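Local coordinates for putative tryptophan halogenase (Xanthomonas campestris pv. campestris, PDB 6Y1W), which probably acts as a flavin-dependent halogenase, using an FAD cofactor to help place a halogen on an aromatic substrate such as tryptophan, at residues A27-A32 with F177-G182; W124-A129 with A469-F474; A152-G157 with E483-R488; V193-H198 with G230-V235; N350-Q355 with A386-F391. One frame throughout, in Å; residues are numbered along the deposited sequence.

Interaction 1: residues A27-A32 with F177-G182; sequences AGWMAA and FSEGFG
S178 lies between A32 and W29 where helix 25-39 packs on helix 167-180. Its CB lies 3.8 Å from W29 CE3 and is equally near CZ3, touching the outer rim of the indole's six-membered ring. The hydroxyl oxygen stays close to the ring plane, at the edge rather than over a face. S178 OG also packs against A32, 3.4 Å from A32 C and 3.6 Å from A32 CB, a van der Waals fit with no hydrogen bond across the contact. Both residues are small, and the backbones come close here: A32 CA and S178 CA are 5.9 Å apart. Farther out, W29 CH2 and E179 OE2 touch only loosely, at 4.4 Å, in an oblique approach.

Next come the groups that fix these side chains. S178 OG stands beside its own backbone N (chi1 -61°), from where it donates to L174 O one turn back in the helix, so this buried hydroxyl is satisfied. E179 forms a salt bridge with R175. At the far side of the indole, W29 NE1 donates to E49 OE2. Just past the contact a Schellman motif ends helix 167-180: G182, with positive phi, is its C-prime residue, and G182 N reaches E179 O at 3.0 Å.

Helix 25-39 begins within a GxGxxG-type sequence that ends at G28 and includes A27, a predicted FAD-binding residue. Helix 167-180 leads into strand 184-195, and strands 184-195, 44-49 and 18-22 run parallel side by side, an arrangement consistent with the Rossmann-type dinucleotide-binding fold.

Interaction 2: residues W124-A129 with A469-F474; sequences WLKAHA and AELSQF
Helix-on-helix packing joins helix 120-129 to the start of the long helix 468-486, with L471 pushed against A127 and K126. L471 is the main side chain on its side. Its CG lies anti to the backbone N (chi1 -171°), which carries the branched end across to the other helix. There L471 CG sits 3.9 Å from A127 CB, and L471 CD2 goes deeper, to 3.7 Å from A127 CA. The methyl of A127 points toward helix 468-486 and is short enough to let the helices approach, with A127 CA and L471 CA 6.6 Å apart.

The same methyl, L471 CD2, also touches the aliphatic part of K126, 3.4 Å from K126 CG, which is tighter than ordinary carbon-carbon contact. The two side chains meet at about a right angle, so the leucine bears on the lysine at one point near its base rather than along its length. A bend at chi2 (85°) then turns the rest of the lysine chain away from helix 468-486, and K126 NZ forms a salt bridge with D464 in the segment just before that helix. K126 thus meets the helix with its carbon chain and the loop before it with its charge.

W124 and H128 point to the other side of helix 120-129. There the H128 ring has W124 CH2 3.9 Å above one face, off toward the rim, and the indole meets F136 edge-to-face while W124 NE1 donates to R134 O. Helix 120-129 thus lies between helix 468-486 and the chain that follows its own end, with H459 and A463 of the loop before helix 468-486 resting against K126.

Interaction 3: residues A152-G157 with E483-R488; sequences AHLPNG and EATLAR
L154 carries this contact, reaching from an irregular loop toward T485 and R488. Its CB points at helix 468-486, CG lies beside the backbone N (chi1 -75°), and from CG the two methyls go to different partners. L154 CD1 meets the methyl of T485, with T485 CG2 3.5 Å away. L154 CD2 goes to the arginine, 3.6 Å from R488 NH1, in an oblique approach to the guanidinium. Nothing polar joins the two segments.

The same torsion that lets T485 OG1 donate to R481 O, one turn earlier in its own helix, sends T485 CG2 toward L154. R488 is bent at chi3 (32°), which folds the guanidinium back to the leucine. Its own backbone is fixed by a bond from R488 N to T485 O, 3.1 Å long.

L141 of helix 141-148 touches both L154 and T485, and M159 adds a further side chain on the leucine. H153, just before L154, takes no part; its NE2 is hydrogen-bonded to E77 and its ring meets those of F151, Y161, F495 and Y499. The arrangement is plain surface packing, far from the predicted FAD and tryptophan sites: the loop between helix 141-148 and strand 162-166 lies against the last turn of helix 468-486 and the residues just after it.

Interaction 4: residues V193-H198 with G230-V235; sequences VQTDAH and GQTLGV
No flat group takes part where V193 and T195 meet T232; past the strand, D196 OD2 lies in the plane of the H198 ring, at its edge. That ring is poorly ordered, so its position is doubtful. H198 N approaches D196 OD2 from above the carboxylate plane (2.8 Å, N-H...O angle 130°), forming an Asx turn.

In the contact itself T232 turns its two branches to different residues. T232 OG1 rests on V193, 3.5 Å from V193 CB, and the two side chains cross obliquely. T232 CG2 meets T195 CG2 tip to tip at 3.6 Å. The methyl lies anti to the backbone N of T232 while the hydroxyl lies beside it (chi1 -58°), where it donates to L227 O; its touch on the valine is therefore only packing.

V193 also packs on L228 and I202. V193 and T195, alternate residues of one strand, both point at the short, weakly bonded helix, whereas Q194 points away and its OE1 accepts a hydrogen bond from R212 NE. This is packing of helix 227-232, with its wider pi-type turn, on the end of strand 184-195, an inner strand of a mixed sheet consistent with a Rossmann-type fold.

Interaction 5: residues N350-Q355 with A386-F391; sequences NIHLIQ and AHIRDF
H352 and L353 both come against I388, and the helix leads up to them through N350, whose ND2 donates to E60 OE2. I351, a predicted FAD-binding residue, packs on T26 and M30 of helix 25-39. H352 gives the looser touch: its CD2 is 4.2 Å from I388 CD1, an oblique meeting, and H352 ND1 is hydrogen-bonded to S65 OG, which fixes the ring. L353 gives the closer one, L353 CD2 lying 3.7 Å from I388 CD1. The two side chains run past each other in opposite directions, and the touch is between their terminal methyls. The backbones stay well apart, L353 CA and I388 CA being 9.8 Å from each other.

This is helix-helix packing between helix 350-363 and the long helix 371-397, near E347, predicted to bind tryptophan. I388 CG1 lies beside its backbone N (chi1 -65°), which extends CD1 toward the first helix. Next to it, R389 grips D390 OD1 side-on in a salt bridge, R389 NE (3.1 Å) and NH2 (2.8 Å) coming from one face of the carboxylate plane, with OD1 close to the guanidinium plane; R389 also makes a cation-pi contact with W240.

I354 packs on A27 and M30, and Q355 NE2 donates to S65 O.

Overall arrangement
Interactions 1, 2 and 5 are buried helix-helix contacts, whereas 3 and 4 lie at the surface and set a loop or a strand end against a helix. Interactions 1 and 5 touch through helix 25-39, which begins within a GxGxxG-type sequence, and helix 350-363, near the predicted FAD site. Interactions 2 and 3 share helix 468-486, with centres 25 Å apart; interaction 4 is at the other end, its centre 62 Å from that of interaction 2. No hydrogen bond crosses any of the five. Methyl groups do most of the touching, an indole rim enters in interaction 1 and a guanidinium in interaction 3, and the polar ends of S178, K126, T485, T232 and H352 bond outside the contacts.

Interaction 1: residues A27-A32 with F177-G182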
# COMPACT_ATOMS: atom_id res chain seq x y z
N ALA A 27 -13.88 18.43 14.16
CA ALA A 27 -14.24 17.02 13.96
C ALA A 27 -15.69 16.87 13.55
O ALA A 27 -16.01 16.15 12.60
CB ALA A 27 -13.96 16.21 15.23
N GLY A 28 -16.58 17.55 14.27
CA GLY A 28 -18.00 17.37 14.02
C GLY A 28 -18.40 17.92 12.66
O GLY A 28 -19.17 17.27 11.92
N TRP A 29 -17.88 19.11 12.32
CA TRP A 29 -18.34 19.71 11.06
C TRP A 29 -17.61 19.14 9.86
O TRP A 29 -18.16 19.14 8.76
CB TRP A 29 -18.26 21.25 11.12
CG TRP A 29 -19.34 21.82 12.03
CD1 TRP A 29 -19.15 22.43 13.24
CD2 TRP A 29 -20.76 21.78 11.82
NE1 TRP A 29 -20.37 22.79 13.77
CE2 TRP A 29 -21.37 22.39 12.92
CE3 TRP A 29 -21.56 21.28 10.79
CZ2 TRP A 29 -22.76 22.51 13.04
CZ3 TRP A 29 -22.92 21.40 10.90
CH2 TRP A 29 -23.52 22.01 12.02
N MET A 30 -16.38 18.64 10.01
CA MET A 30 -15.80 17.87 8.90
C MET A 30 -16.63 16.62 8.65
O MET A 30 -16.85 16.23 7.50
CB MET A 30 -14.34 17.49 9.18
CG MET A 30 -13.33 18.58 9.01
SD MET A 30 -11.62 18.12 9.45
CE MET A 30 -11.25 16.98 8.11
N ALA A 31 -17.08 15.95 9.71
CA ALA A 31 -17.89 14.75 9.53
C ALA A 31 -19.24 15.09 8.92
O ALA A 31 -19.70 14.42 7.98
CB ALA A 31 -18.08 14.05 10.89
N ALA A 32 -19.89 16.14 9.43
CA ALA A 32 -21.18 16.54 8.89
C ALA A 32 -21.05 16.91 7.43
O ALA A 32 -21.94 16.62 6.63
CB ALA A 32 -21.73 17.73 9.66
N PHE A 177 -21.39 24.91 4.70
CA PHE A 177 -21.46 23.86 3.68
C PHE A 177 -22.45 22.75 4.06
O PHE A 177 -23.27 22.31 3.23
CB PHE A 177 -20.03 23.33 3.51
CG PHE A 177 -19.85 22.21 2.49
CD1 PHE A 177 -20.07 20.87 2.87
CD2 PHE A 177 -19.40 22.45 1.20
CE1 PHE A 177 -19.86 19.82 1.98
CE2 PHE A 177 -19.20 21.37 0.29
CZ PHE A 177 -19.43 20.07 0.68
N SER A 178 -22.37 22.28 5.30
CA SER A 178 -23.19 21.16 5.78
C SER A 178 -24.67 21.52 5.85
O SER A 178 -25.52 20.70 5.49
CB SER A 178 -22.71 20.74 7.17
OG SER A 178 -21.35 20.29 7.15
N GLU A 179 -24.99 22.70 6.38
CA GLU A 179 -26.39 23.08 6.47
C GLU A 179 -27.01 23.14 5.07
O GLU A 179 -28.21 22.84 4.92
CB GLU A 179 -26.50 24.40 7.25
CG GLU A 179 -26.17 24.20 8.71
CD GLU A 179 -26.16 25.48 9.53
OE1 GLU A 179 -26.17 26.59 8.95
OE2 GLU A 179 -26.14 25.35 10.76
N GLY A 180 -26.20 23.48 4.06
CA GLY A 180 -26.65 23.49 2.68
C GLY A 180 -27.03 22.13 2.13
O GLY A 180 -27.85 22.03 1.22
N PHE A 181 -26.47 21.06 2.68
CA PHE A 181 -26.88 19.71 2.31
C PHE A 181 -27.88 19.12 3.30
O PHE A 181 -28.14 17.91 3.25
CB PHE A 181 -25.65 18.82 2.21
CG PHE A 181 -24.80 19.11 1.00
CD1 PHE A 181 -25.26 18.76 -0.23
CD2 PHE A 181 -23.56 19.74 1.11
CE1 PHE A 181 -24.50 19.01 -1.36
CE2 PHE A 181 -22.79 19.99 -0.03
CZ PHE A 181 -23.26 19.63 -1.26
N GLY A 182 -28.47 19.94 4.16
CA GLY A 182 -29.58 19.53 5.00
C GLY A 182 -29.28 19.09 6.42
O GLY A 182 -30.18 18.58 7.09

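Interaction 2: residues W124-A129 with A469-F474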
# COMPACT_ATOMS: atom_id res chain seq x y z
N TRP A 124 22.94 9.98 -3.43
CA TRP A 124 23.42 11.11 -2.64
C TRP A 124 24.47 10.67 -1.63
O TRP A 124 25.48 11.36 -1.45
CB TRP A 124 22.26 11.81 -1.96
CG TRP A 124 22.69 13.03 -1.22
CD1 TRP A 124 22.77 14.30 -1.72
CD2 TRP A 124 23.10 13.11 0.15
NE1 TRP A 124 23.21 15.17 -0.74
CE2 TRP A 124 23.44 14.46 0.41
CE3 TRP A 124 23.24 12.18 1.18
CZ2 TRP A 124 23.88 14.91 1.66
CZ3 TRP A 124 23.68 12.63 2.42
CH2 TRP A 124 24.01 13.97 2.64
N LEU A 125 24.26 9.52 -0.96
CA LEU A 125 25.21 9.01 0.03
C LEU A 125 26.57 8.70 -0.61
O LEU A 125 27.62 9.02 -0.05
CB LEU A 125 24.63 7.75 0.69
CG LEU A 125 23.54 8.05 1.74
CD1 LEU A 125 22.67 6.81 2.05
CD2 LEU A 125 24.11 8.70 3.02
N LYS A 126 26.56 8.06 -1.79
CA LYS A 126 27.80 7.82 -2.50
C LYS A 126 28.46 9.15 -2.83
O LYS A 126 29.67 9.33 -2.64
CB LYS A 126 27.53 7.02 -3.77
CG LYS A 126 28.68 6.94 -4.76
CD LYS A 126 29.62 5.85 -4.44
CE LYS A 126 30.62 5.70 -5.57
NZ LYS A 126 31.55 4.66 -5.07
N ALA A 127 27.66 10.11 -3.30
CA ALA A 127 28.22 11.40 -3.66
C ALA A 127 28.81 12.09 -2.45
O ALA A 127 29.84 12.75 -2.54
CB ALA A 127 27.16 12.30 -4.32
N HIS A 128 28.14 11.98 -1.30
CA HIS A 128 28.68 12.53 -0.07
C HIS A 128 30.01 11.87 0.31
O HIS A 128 30.97 12.55 0.69
CB HIS A 128 27.64 12.37 1.04
CG HIS A 128 27.94 13.15 2.28
ND1 HIS A 128 27.62 12.70 3.54
CD2 HIS A 128 28.52 14.37 2.44
CE1 HIS A 128 27.99 13.60 4.43
NE2 HIS A 128 28.54 14.62 3.79
N ALA A 129 30.09 10.54 0.18
CA ALA A 129 31.36 9.86 0.48
C ALA A 129 32.46 10.31 -0.48
O ALA A 129 33.64 10.33 -0.09
CB ALA A 129 31.19 8.34 0.42
N ALA A 469 32.54 12.04 -12.02
CA ALA A 469 32.00 13.02 -12.95
C ALA A 469 30.54 12.70 -13.28
O ALA A 469 29.70 13.61 -13.35
CB ALA A 469 32.85 13.07 -14.24
N GLU A 470 30.23 11.42 -13.50
CA GLU A 470 28.85 11.03 -13.79
C GLU A 470 27.95 11.31 -12.61
O GLU A 470 26.82 11.81 -12.76
CB GLU A 470 28.80 9.54 -14.17
CG GLU A 470 27.41 9.12 -14.64
CD GLU A 470 27.27 7.62 -14.89
OE1 GLU A 470 28.27 6.86 -14.71
OE2 GLU A 470 26.16 7.20 -15.27
N LEU A 471 28.43 11.02 -11.41
CA LEU A 471 27.64 11.23 -10.21
C LEU A 471 27.39 12.71 -9.97
O LEU A 471 26.27 13.11 -9.65
CB LEU A 471 28.38 10.58 -9.05
CG LEU A 471 27.77 10.42 -7.67
CD1 LEU A 471 26.43 9.70 -7.74
CD2 LEU A 471 28.78 9.64 -6.86
N SER A 472 28.43 13.53 -10.14
CA SER A 472 28.28 14.97 -9.98
C SER A 472 27.36 15.55 -11.04
O SER A 472 26.57 16.48 -10.76
CB SER A 472 29.66 15.65 -10.02
OG SER A 472 29.51 17.01 -9.70
N GLN A 473 27.43 15.03 -12.27
CA GLN A 473 26.57 15.50 -13.34
C GLN A 473 25.11 15.16 -13.06
O GLN A 473 24.21 15.96 -13.33
CB GLN A 473 27.00 14.88 -14.67
CG GLN A 473 26.08 15.14 -15.83
CD GLN A 473 26.50 14.37 -17.07
OE1 GLN A 473 26.57 13.14 -17.06
NE2 GLN A 473 26.79 15.10 -18.15
N PHE A 474 24.88 13.97 -12.50
CA PHE A 474 23.55 13.55 -12.11
C PHE A 474 22.97 14.49 -11.06
O PHE A 474 21.87 15.02 -11.21
CB PHE A 474 23.62 12.11 -11.59
CG PHE A 474 22.32 11.57 -11.00
CD1 PHE A 474 21.14 11.55 -11.75
CD2 PHE A 474 22.29 11.09 -9.70
CE1 PHE A 474 19.93 11.05 -11.18
CE2 PHE A 474 21.11 10.59 -9.15
CZ PHE A 474 19.92 10.58 -9.89

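Interaction 3: residues A152-G157 with E483-R488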
# COMPACT_ATOMS: atom_id res chain seq x y z
N ALA A 152 3.65 28.87 -5.84
CA ALA A 152 2.51 28.88 -6.76
C ALA A 152 2.22 27.43 -7.14
O ALA A 152 3.06 26.57 -6.95
CB ALA A 152 2.80 29.75 -8.00
N HIS A 153 1.00 27.16 -7.65
CA HIS A 153 0.73 25.81 -8.15
C HIS A 153 1.56 25.55 -9.40
O HIS A 153 1.82 26.45 -10.19
CB HIS A 153 -0.75 25.60 -8.51
CG HIS A 153 -1.70 25.92 -7.41
ND1 HIS A 153 -2.20 27.19 -7.22
CD2 HIS A 153 -2.22 25.15 -6.44
CE1 HIS A 153 -3.02 27.17 -6.18
NE2 HIS A 153 -3.04 25.95 -5.68
N LEU A 154 1.93 24.29 -9.58
CA LEU A 154 2.60 23.91 -10.82
C LEU A 154 1.77 22.90 -11.59
O LEU A 154 0.98 22.16 -11.00
CB LEU A 154 3.99 23.32 -10.53
CG LEU A 154 5.05 24.35 -10.15
CD1 LEU A 154 6.36 23.68 -9.72
CD2 LEU A 154 5.26 25.30 -11.34
N PRO A 155 1.94 22.83 -12.92
CA PRO A 155 1.13 21.89 -13.71
C PRO A 155 1.26 20.46 -13.21
O PRO A 155 2.31 20.04 -12.71
CB PRO A 155 1.71 22.03 -15.12
CG PRO A 155 2.29 23.39 -15.16
CD PRO A 155 2.80 23.67 -13.77
N ASN A 156 0.16 19.71 -13.34
CA ASN A 156 0.11 18.28 -12.99
C ASN A 156 0.56 18.03 -11.56
O ASN A 156 1.34 17.11 -11.29
CB ASN A 156 0.94 17.44 -13.97
CG ASN A 156 0.58 17.71 -15.42
OD1 ASN A 156 1.46 17.83 -16.28
ND2 ASN A 156 -0.72 17.81 -15.70
N GLY A 157 0.09 18.87 -10.64
CA GLY A 157 0.47 18.73 -9.24
C GLY A 157 1.96 18.72 -9.00
O GLY A 157 2.45 17.93 -8.18
N GLU A 483 16.39 24.64 -9.21
CA GLU A 483 16.56 26.08 -9.15
C GLU A 483 15.81 26.77 -10.28
O GLU A 483 15.30 27.88 -10.08
CB GLU A 483 18.05 26.43 -9.15
CG GLU A 483 18.77 26.07 -7.85
CD GLU A 483 18.08 26.63 -6.63
OE1 GLU A 483 18.02 27.88 -6.49
OE2 GLU A 483 17.59 25.81 -5.81
N ALA A 484 15.73 26.16 -11.46
CA ALA A 484 15.02 26.82 -12.56
C ALA A 484 13.53 26.87 -12.28
O ALA A 484 12.84 27.82 -12.68
CB ALA A 484 15.29 26.10 -13.87
N THR A 485 13.01 25.82 -11.66
CA THR A 485 11.60 25.80 -11.29
C THR A 485 11.32 26.78 -10.17
O THR A 485 10.34 27.54 -10.22
CB THR A 485 11.20 24.37 -10.91
OG1 THR A 485 11.48 23.50 -12.02
CG2 THR A 485 9.70 24.27 -10.60
N LEU A 486 12.21 26.84 -9.17
CA LEU A 486 12.04 27.74 -8.05
C LEU A 486 12.03 29.19 -8.51
O LEU A 486 11.26 30.01 -7.99
CB LEU A 486 13.17 27.52 -7.05
CG LEU A 486 13.23 28.36 -5.78
CD1 LEU A 486 12.11 27.94 -4.79
CD2 LEU A 486 14.58 28.21 -5.14
N ALA A 487 12.88 29.53 -9.50
CA ALA A 487 12.95 30.91 -9.98
C ALA A 487 11.66 31.38 -10.64
O ALA A 487 11.47 32.59 -10.82
CB ALA A 487 14.11 31.06 -10.97
N ARG A 488 10.79 30.46 -11.05
CA ARG A 488 9.50 30.78 -11.65
C ARG A 488 8.38 30.94 -10.62
O ARG A 488 7.26 31.30 -10.99
CB ARG A 488 9.08 29.71 -12.64
CG ARG A 488 10.07 29.49 -13.76
CD ARG A 488 9.81 28.15 -14.43
NE ARG A 488 8.39 27.79 -14.41
CZ ARG A 488 7.92 26.56 -14.54
NH1 ARG A 488 6.61 26.35 -14.51
NH2 ARG A 488 8.76 25.53 -14.67

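Interaction 4: residues V193-H198 with G230-V235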
# COMPACT_ATOMS: atom_id res chain seq x y z
N VAL A 193 -26.96 10.09 28.02
CA VAL A 193 -26.95 9.21 26.86
C VAL A 193 -27.73 7.96 27.22
O VAL A 193 -27.42 7.29 28.21
CB VAL A 193 -25.51 8.86 26.45
CG1 VAL A 193 -25.51 8.03 25.18
CG2 VAL A 193 -24.69 10.14 26.29
N GLN A 194 -28.72 7.61 26.40
CA GLN A 194 -29.56 6.44 26.62
C GLN A 194 -29.08 5.31 25.74
O GLN A 194 -28.77 5.51 24.57
CB GLN A 194 -31.03 6.74 26.32
CG GLN A 194 -31.57 7.93 27.07
CD GLN A 194 -33.08 8.02 26.99
OE1 GLN A 194 -33.68 7.81 25.93
NE2 GLN A 194 -33.71 8.37 28.12
N THR A 195 -29.01 4.12 26.31
CA THR A 195 -28.58 2.95 25.58
C THR A 195 -29.72 1.95 25.52
O THR A 195 -30.65 1.99 26.34
CB THR A 195 -27.35 2.29 26.20
OG1 THR A 195 -27.60 2.02 27.58
CG2 THR A 195 -26.13 3.21 26.08
N ASP A 196 -29.61 1.02 24.58
CA ASP A 196 -30.61 -0.02 24.44
C ASP A 196 -30.39 -1.06 25.52
O ASP A 196 -29.26 -1.44 25.80
CB ASP A 196 -30.51 -0.67 23.06
CG ASP A 196 -31.50 -1.84 22.88
OD1 ASP A 196 -32.65 -1.59 22.49
OD2 ASP A 196 -31.11 -3.00 23.14
N ALA A 197 -31.49 -1.49 26.15
CA ALA A 197 -31.35 -2.39 27.30
C ALA A 197 -30.74 -3.73 26.90
O ALA A 197 -29.96 -4.30 27.67
CB ALA A 197 -32.71 -2.60 27.96
N HIS A 198 -31.02 -4.22 25.70
CA HIS A 198 -30.53 -5.54 25.33
C HIS A 198 -29.17 -5.50 24.65
O HIS A 198 -28.30 -6.32 24.97
CB HIS A 198 -31.55 -6.23 24.41
CG HIS A 198 -32.95 -6.19 24.94
ND1 HIS A 198 -33.59 -7.29 25.46
CD2 HIS A 198 -33.84 -5.17 25.02
CE1 HIS A 198 -34.81 -6.96 25.84
NE2 HIS A 198 -34.99 -5.68 25.59
N GLY A 230 -16.33 6.92 25.37
CA GLY A 230 -15.68 6.75 26.67
C GLY A 230 -16.64 6.68 27.83
O GLY A 230 -16.73 5.64 28.50
N GLN A 231 -17.37 7.76 28.08
CA GLN A 231 -18.17 7.81 29.30
C GLN A 231 -19.33 6.83 29.27
O GLN A 231 -19.73 6.31 30.32
CB GLN A 231 -18.69 9.22 29.53
CG GLN A 231 -17.54 10.25 29.68
CD GLN A 231 -17.99 11.59 30.21
OE1 GLN A 231 -18.90 11.68 31.03
NE2 GLN A 231 -17.32 12.65 29.78
N THR A 232 -19.87 6.54 28.09
CA THR A 232 -21.02 5.65 27.95
C THR A 232 -20.59 4.23 27.63
O THR A 232 -20.91 3.29 28.36
CB THR A 232 -21.99 6.16 26.86
OG1 THR A 232 -22.43 7.48 27.17
CG2 THR A 232 -23.22 5.23 26.77
N LEU A 233 -19.84 4.04 26.55
CA LEU A 233 -19.48 2.69 26.13
C LEU A 233 -18.22 2.15 26.80
O LEU A 233 -17.92 0.96 26.64
CB LEU A 233 -19.34 2.66 24.61
CG LEU A 233 -20.63 3.01 23.85
CD1 LEU A 233 -20.38 3.07 22.37
CD2 LEU A 233 -21.71 1.96 24.13
N GLY A 234 -17.46 2.99 27.51
CA GLY A 234 -16.36 2.46 28.30
C GLY A 234 -15.17 1.91 27.53
O GLY A 234 -14.47 1.03 28.04
N VAL A 235 -14.94 2.38 26.30
CA VAL A 235 -13.79 1.92 25.54
C VAL A 235 -12.57 2.65 26.10
O VAL A 235 -12.56 3.88 26.18
CB VAL A 235 -13.96 2.22 24.04
CG1 VAL A 235 -12.77 1.72 23.27
CG2 VAL A 235 -15.29 1.63 23.51

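Interaction 5: residues N350-Q355 with A386-F391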
# COMPACT_ATOMS: atom_id res chain seq x y z
N ASN A 350 -3.38 16.29 13.13
CA ASN A 350 -4.70 16.27 13.81
C ASN A 350 -5.86 16.24 12.81
O ASN A 350 -6.73 15.35 12.86
CB ASN A 350 -4.83 17.51 14.72
CG ASN A 350 -6.25 17.68 15.26
OD1 ASN A 350 -6.72 16.78 15.95
ND2 ASN A 350 -6.93 18.82 14.97
N ILE A 351 -5.90 17.22 11.90
CA ILE A 351 -7.00 17.26 10.94
C ILE A 351 -6.98 16.05 10.01
O ILE A 351 -8.03 15.53 9.63
CB ILE A 351 -6.98 18.61 10.22
CG1 ILE A 351 -7.65 19.64 11.14
CG2 ILE A 351 -7.74 18.55 8.86
CD1 ILE A 351 -7.52 21.08 10.64
N HIS A 352 -5.79 15.57 9.66
CA HIS A 352 -5.66 14.38 8.83
C HIS A 352 -6.31 13.17 9.48
O HIS A 352 -6.98 12.37 8.82
CB HIS A 352 -4.18 14.12 8.58
CG HIS A 352 -3.90 12.77 8.00
ND1 HIS A 352 -3.98 12.51 6.65
CD2 HIS A 352 -3.55 11.61 8.59
CE1 HIS A 352 -3.67 11.24 6.43
NE2 HIS A 352 -3.40 10.67 7.60
N LEU A 353 -6.11 13.01 10.79
CA LEU A 353 -6.68 11.85 11.45
C LEU A 353 -8.19 11.94 11.53
O LEU A 353 -8.85 10.91 11.46
CB LEU A 353 -6.08 11.68 12.85
CG LEU A 353 -4.67 11.09 12.76
CD1 LEU A 353 -3.94 11.33 14.08
CD2 LEU A 353 -4.64 9.61 12.36
N ILE A 354 -8.75 13.15 11.65
CA ILE A 354 -10.20 13.31 11.52
C ILE A 354 -10.65 12.89 10.13
O ILE A 354 -11.60 12.11 9.96
CB ILE A 354 -10.60 14.77 11.80
CG1 ILE A 354 -10.34 15.11 13.28
CG2 ILE A 354 -12.11 14.94 11.52
CD1 ILE A 354 -10.42 16.64 13.58
N GLN A 355 -9.98 13.42 9.10
CA GLN A 355 -10.35 13.10 7.72
C GLN A 355 -10.28 11.61 7.46
O GLN A 355 -11.18 11.04 6.83
CB GLN A 355 -9.42 13.83 6.75
CG GLN A 355 -9.48 13.27 5.34
CD GLN A 355 -8.61 14.06 4.38
OE1 GLN A 355 -8.24 15.23 4.66
NE2 GLN A 355 -8.31 13.46 3.22
N ALA A 386 -0.66 3.70 14.59
CA ALA A 386 0.58 3.21 15.16
C ALA A 386 1.75 3.64 14.31
O ALA A 386 2.83 3.96 14.82
CB ALA A 386 0.55 1.69 15.30
N HIS A 387 1.56 3.67 12.99
CA HIS A 387 2.60 4.15 12.09
C HIS A 387 2.91 5.63 12.33
O HIS A 387 4.08 6.05 12.33
CB HIS A 387 2.19 3.94 10.64
CG HIS A 387 2.92 4.84 9.73
ND1 HIS A 387 4.23 4.60 9.39
CD2 HIS A 387 2.59 6.04 9.18
CE1 HIS A 387 4.67 5.59 8.62
NE2 HIS A 387 3.69 6.47 8.48
N ILE A 388 1.88 6.46 12.49
CA ILE A 388 2.13 7.87 12.77
C ILE A 388 2.79 8.03 14.14
O ILE A 388 3.75 8.82 14.29
CB ILE A 388 0.82 8.67 12.64
CG1 ILE A 388 0.34 8.63 11.19
CG2 ILE A 388 1.00 10.09 13.00
CD1 ILE A 388 -1.18 9.10 11.05
N ARG A 389 2.31 7.28 15.14
CA ARG A 389 2.93 7.28 16.47
C ARG A 389 4.43 7.05 16.37
O ARG A 389 5.22 7.78 16.99
CB ARG A 389 2.28 6.20 17.35
CG ARG A 389 2.94 6.10 18.75
CD ARG A 389 2.72 4.73 19.35
NE ARG A 389 3.42 3.74 18.55
CZ ARG A 389 3.13 2.43 18.58
NH1 ARG A 389 2.15 2.02 19.41
NH2 ARG A 389 3.82 1.55 17.82
N ASP A 390 4.84 6.04 15.57
CA ASP A 390 6.26 5.70 15.48
C ASP A 390 7.05 6.87 14.92
O ASP A 390 8.19 7.11 15.32
CB ASP A 390 6.47 4.46 14.62
CG ASP A 390 6.11 3.16 15.35
OD1 ASP A 390 5.73 3.21 16.54
OD2 ASP A 390 6.16 2.10 14.66
N PHE A 391 6.46 7.59 13.96
CA PHE A 391 7.17 8.69 13.34
C PHE A 391 7.32 9.87 14.32
O PHE A 391 8.33 10.58 14.29
CB PHE A 391 6.42 9.13 12.07
CG PHE A 391 7.32 9.86 11.07
CD1 PHE A 391 8.02 9.14 10.12
CD2 PHE A 391 7.45 11.25 11.11
CE1 PHE A 391 8.86 9.81 9.20
CE2 PHE A 391 8.26 11.92 10.21
CZ PHE A 391 8.97 11.20 9.25